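Local coordinates for protein xyloglucan-specific endo-beta-1,4-glucanase BoGH5A (Bacteroides ovatus, PDB 3ZMR) that hydrolyses internal beta-1,4-glucosidic linkages in the xyloglucan backbone, with retention of configuration, releasing xyloglucan oligosaccharides, at residues S43-S48 with V58-E63. Residues are numbered along the deposited sequence; the frame is centred on the assembly and turned at random.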
ATOM      1  N   SER A  43      19.526  -7.629 -21.792  1.00 23.55           N
ATOM      2  CA  SER A  43      18.569  -8.559 -21.187  1.00 28.97           C
ATOM      3  C   SER A  43      17.197  -7.938 -20.970  1.00 24.61           C
ATOM      4  O   SER A  43      16.210  -8.657 -20.911  1.00 25.78           O
ATOM      5  CB  SER A  43      19.109  -9.114 -19.863  1.00 41.22           C
ATOM      6  OG  SER A  43      19.314  -8.085 -18.914  1.00 45.61           O
ATOM      7  N   TRP A  44      17.135  -6.608 -20.886  1.00 19.54           N
ATOM      8  CA  TRP A  44      15.839  -5.907 -20.662  1.00 18.80           C
ATOM      9  C   TRP A  44      15.028  -5.686 -21.952  1.00 19.18           C
ATOM     10  O   TRP A  44      13.883  -5.224 -21.925  1.00 16.80           O
ATOM     11  CB  TRP A  44      16.036  -4.548 -19.958  1.00 19.72           C
ATOM     12  CG  TRP A  44      17.009  -3.591 -20.653  1.00 19.29           C
ATOM     13  CD1 TRP A  44      18.346  -3.430 -20.353  1.00 20.22           C
ATOM     14  CD2 TRP A  44      16.750  -2.706 -21.765  1.00 17.19           C
ATOM     15  NE1 TRP A  44      18.911  -2.499 -21.177  1.00 23.74           N
ATOM     16  CE2 TRP A  44      17.974  -2.046 -22.062  1.00 22.02           C
ATOM     17  CE3 TRP A  44      15.604  -2.386 -22.530  1.00 15.48           C
ATOM     18  CZ2 TRP A  44      18.094  -1.105 -23.082  1.00 21.30           C
ATOM     19  CZ3 TRP A  44      15.726  -1.435 -23.560  1.00 17.06           C
ATOM     20  CH2 TRP A  44      16.972  -0.791 -23.804  1.00 18.06           C
ATOM     21  N   CYS A  45      15.639  -6.011 -23.077  1.00 20.01           N
ATOM     22  CA  CYS A  45      15.028  -5.934 -24.384  1.00 18.67           C
ATOM     23  C   CYS A  45      14.929  -7.355 -24.951  1.00 19.38           C
ATOM     24  O   CYS A  45      15.934  -8.039 -25.154  1.00 21.09           O
ATOM     25  CB  CYS A  45      15.860  -5.038 -25.301  1.00 18.27           C
ATOM     26  SG  CYS A  45      15.185  -4.839 -26.960  1.00 19.59           S
ATOM     27  N   LYS A  46      13.700  -7.807 -25.157  1.00 18.67           N
ATOM     28  CA  LYS A  46      13.449  -9.172 -25.617  1.00 18.19           C
ATOM     29  C   LYS A  46      12.711  -9.203 -26.950  1.00 15.55           C
ATOM     30  O   LYS A  46      11.835  -8.397 -27.219  1.00 20.09           O
ATOM     31  CB  LYS A  46      12.682  -9.980 -24.555  1.00 22.12           C
ATOM     32  CG  LYS A  46      13.510 -10.359 -23.321  1.00 31.93           C
ATOM     33  CD  LYS A  46      14.710 -11.240 -23.663  1.00 78.54           C
ATOM     34  CE  LYS A  46      15.541 -11.570 -22.434  1.00 84.02           C
ATOM     35  NZ  LYS A  46      16.902 -12.058 -22.794  1.00 92.35           N
ATOM     36  N   SER A  47      13.088 -10.172 -27.766  1.00 15.57           N
ATOM     37  CA  SER A  47      12.366 -10.550 -28.983  1.00 15.22           C
ATOM     38  C   SER A  47      11.487 -11.760 -28.692  1.00 14.62           C
ATOM     39  O   SER A  47      11.905 -12.702 -28.013  1.00 16.53           O
ATOM     40  CB  SER A  47      13.326 -10.908 -30.122  1.00 14.79           C
ATOM     41  OG  SER A  47      12.634 -11.388 -31.253  1.00 16.67           O
ATOM     42  N   SER A  48      10.270 -11.748 -29.226  1.00 14.24           N
ATOM     43  CA  SER A  48       9.376 -12.928 -29.106  1.00 13.38           C
ATOM     44  C   SER A  48       9.926 -14.165 -29.825  1.00 13.16           C
ATOM     45  O   SER A  48       9.568 -15.311 -29.503  1.00 15.39           O
ATOM     46  CB  SER A  48       8.002 -12.597 -29.701  1.00 17.65           C
ATOM     47  OG  SER A  48       8.125 -12.174 -31.040  1.00 12.58           O
ATOM     48  N   VAL A  58       6.795 -10.011 -35.220  1.00 14.01           N
ATOM     49  CA  VAL A  58       7.687 -10.268 -34.106  1.00 13.65           C
ATOM     50  C   VAL A  58       7.509  -9.144 -33.087  1.00 12.62           C
ATOM     51  O   VAL A  58       7.438  -7.968 -33.453  1.00 12.65           O
ATOM     52  CB  VAL A  58       9.175 -10.303 -34.557  1.00 13.87           C
ATOM     53  CG1 VAL A  58      10.149 -10.447 -33.376  1.00 26.75           C
ATOM     54  CG2 VAL A  58       9.375 -11.455 -35.538  1.00 19.94           C
ATOM     55  N   ASN A  59       7.417  -9.519 -31.816  1.00 12.36           N
ATOM     56  CA  ASN A  59       7.310  -8.540 -30.745  1.00 11.68           C
ATOM     57  C   ASN A  59       8.643  -8.186 -30.139  1.00 11.94           C
ATOM     58  O   ASN A  59       9.480  -9.050 -29.885  1.00 14.32           O
ATOM     59  CB  ASN A  59       6.351  -9.001 -29.663  1.00 13.04           C
ATOM     60  CG  ASN A  59       4.919  -8.642 -29.958  1.00 12.54           C
ATOM     61  OD1 ASN A  59       4.465  -8.624 -31.103  1.00 13.18           O
ATOM     62  ND2 ASN A  59       4.191  -8.368 -28.907  1.00 14.28           N
ATOM     63  N   ILE A  60       8.850  -6.891 -29.971  1.00 13.38           N
ATOM     64  CA  ILE A  60       9.981  -6.386 -29.194  1.00 13.69           C
ATOM     65  C   ILE A  60       9.399  -5.827 -27.889  1.00 12.39           C
ATOM     66  O   ILE A  60       8.528  -4.951 -27.922  1.00 13.60           O
ATOM     67  CB  ILE A  60      10.780  -5.302 -29.958  1.00 13.13           C
ATOM     68  CG1 ILE A  60      11.278  -5.852 -31.313  1.00 15.21           C
ATOM     69  CG2 ILE A  60      11.946  -4.805 -29.108  1.00 14.96           C
ATOM     70  CD1 ILE A  60      12.161  -7.096 -31.244  1.00 17.13           C
ATOM     71  N   THR A  61       9.863  -6.379 -26.768  1.00 13.30           N
ATOM     72  CA  THR A  61       9.327  -6.084 -25.444  1.00 13.60           C
ATOM     73  C   THR A  61      10.439  -5.565 -24.539  1.00 15.47           C
ATOM     74  O   THR A  61      11.544  -6.124 -24.484  1.00 20.30           O
ATOM     75  CB  THR A  61       8.667  -7.335 -24.817  1.00 19.02           C
ATOM     76  OG1 THR A  61       7.733  -7.890 -25.754  1.00 18.69           O
ATOM     77  CG2 THR A  61       7.925  -6.990 -23.505  1.00 22.34           C
ATOM     78  N   VAL A  62      10.147  -4.482 -23.834  1.00 14.77           N
ATOM     79  CA  VAL A  62      11.074  -3.935 -22.868  1.00 15.15           C
ATOM     80  C   VAL A  62      10.524  -4.085 -21.463  1.00 15.89           C
ATOM     81  O   VAL A  62       9.314  -3.928 -21.219  1.00 16.32           O
ATOM     82  CB  VAL A  62      11.428  -2.446 -23.148  1.00 16.18           C
ATOM     83  CG1 VAL A  62      12.091  -2.297 -24.526  1.00 25.42           C
ATOM     84  CG2 VAL A  62      10.209  -1.524 -23.003  1.00 17.44           C
ATOM     85  N   GLU A  63      11.443  -4.345 -20.546  1.00 18.04           N
ATOM     86  CA  GLU A  63      11.146  -4.272 -19.123  1.00 16.30           C
ATOM     87  C   GLU A  63      10.994  -2.817 -18.709  1.00 19.03           C
ATOM     88  O   GLU A  63      11.496  -1.907 -19.366  1.00 16.03           O
ATOM     89  CB  GLU A  63      12.275  -4.918 -18.314  1.00 19.48           C
ATOM     90  CG  GLU A  63      12.374  -6.421 -18.477  1.00 21.56           C
ATOM     91  CD  GLU A  63      13.562  -7.039 -17.757  1.00 33.61           C
ATOM     92  OE1 GLU A  63      14.449  -6.295 -17.262  1.00 35.57           O
ATOM     93  OE2 GLU A  63      13.620  -8.291 -17.704  1.00 36.12           O
TER
HETATM   94  O   HOH W   1      13.494  -8.934 -20.455  1.00 35.21           O
HETATM   95  O   HOH W   2      17.003  -7.589 -17.302  1.00 53.81           O
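Val-58 meets Ser-47 and Ser-48 chiefly through one methyl, CG1, which lies 3.4 Å from Ser-47 OG; that hydroxyl has its polar partner in the carbonyl of His-49. One residue on, a side chain takes over a backbone role: Asn-59 N donates to Ser-48 OG at 2.9 Å, while Asn-59 O accepts from Ser-48 N. With chi1 at 56°, the Ser-48 hydroxyl sits between its own N and carbonyl carbon, which brings it round to the Asn-59 amide. Ile-60 stands in a non-hydrogen-bonded pair with Ser-47, its CG2 3.9 Å from Cys-45 SG and its CD1 reaching Ser-47 CB at 4.1 Å. An alanine here, lacking CG2 and CD1, would probably open a gap beside Cys-45 SG and Ser-47 CB. Strand 45-47 is the edge strand of a three-stranded antiparallel sheet in the BACON domain, a beta-sandwich, with strand 55-62 between it and strand 24-31; Cys-45 and Ile-60 pack against Val-75 of the facing sheet. Thr-61 and Lys-46 form the hydrogen-bonded pair, exchanging two nearly straight backbone bonds, with Lys-46 N to Thr-61 O at 2.8 Å. Val-62 lays CG1 at the edge of the Trp-44 ring, in its plane, 3.9 Å from CZ3; Arg-71 makes a cation-pi contact with the same indole. Glu-63 N closes the pairing on Trp-44 O at 2.9 Å, and the extended glutamate runs beside Trp-44, OE1 3.6 Å from CB. Each carboxylate oxygen accepts a hydrogen bond from a water, the one at OE2 also donating to Ser-43 O, the other linking OE1 to Ser-43 OG.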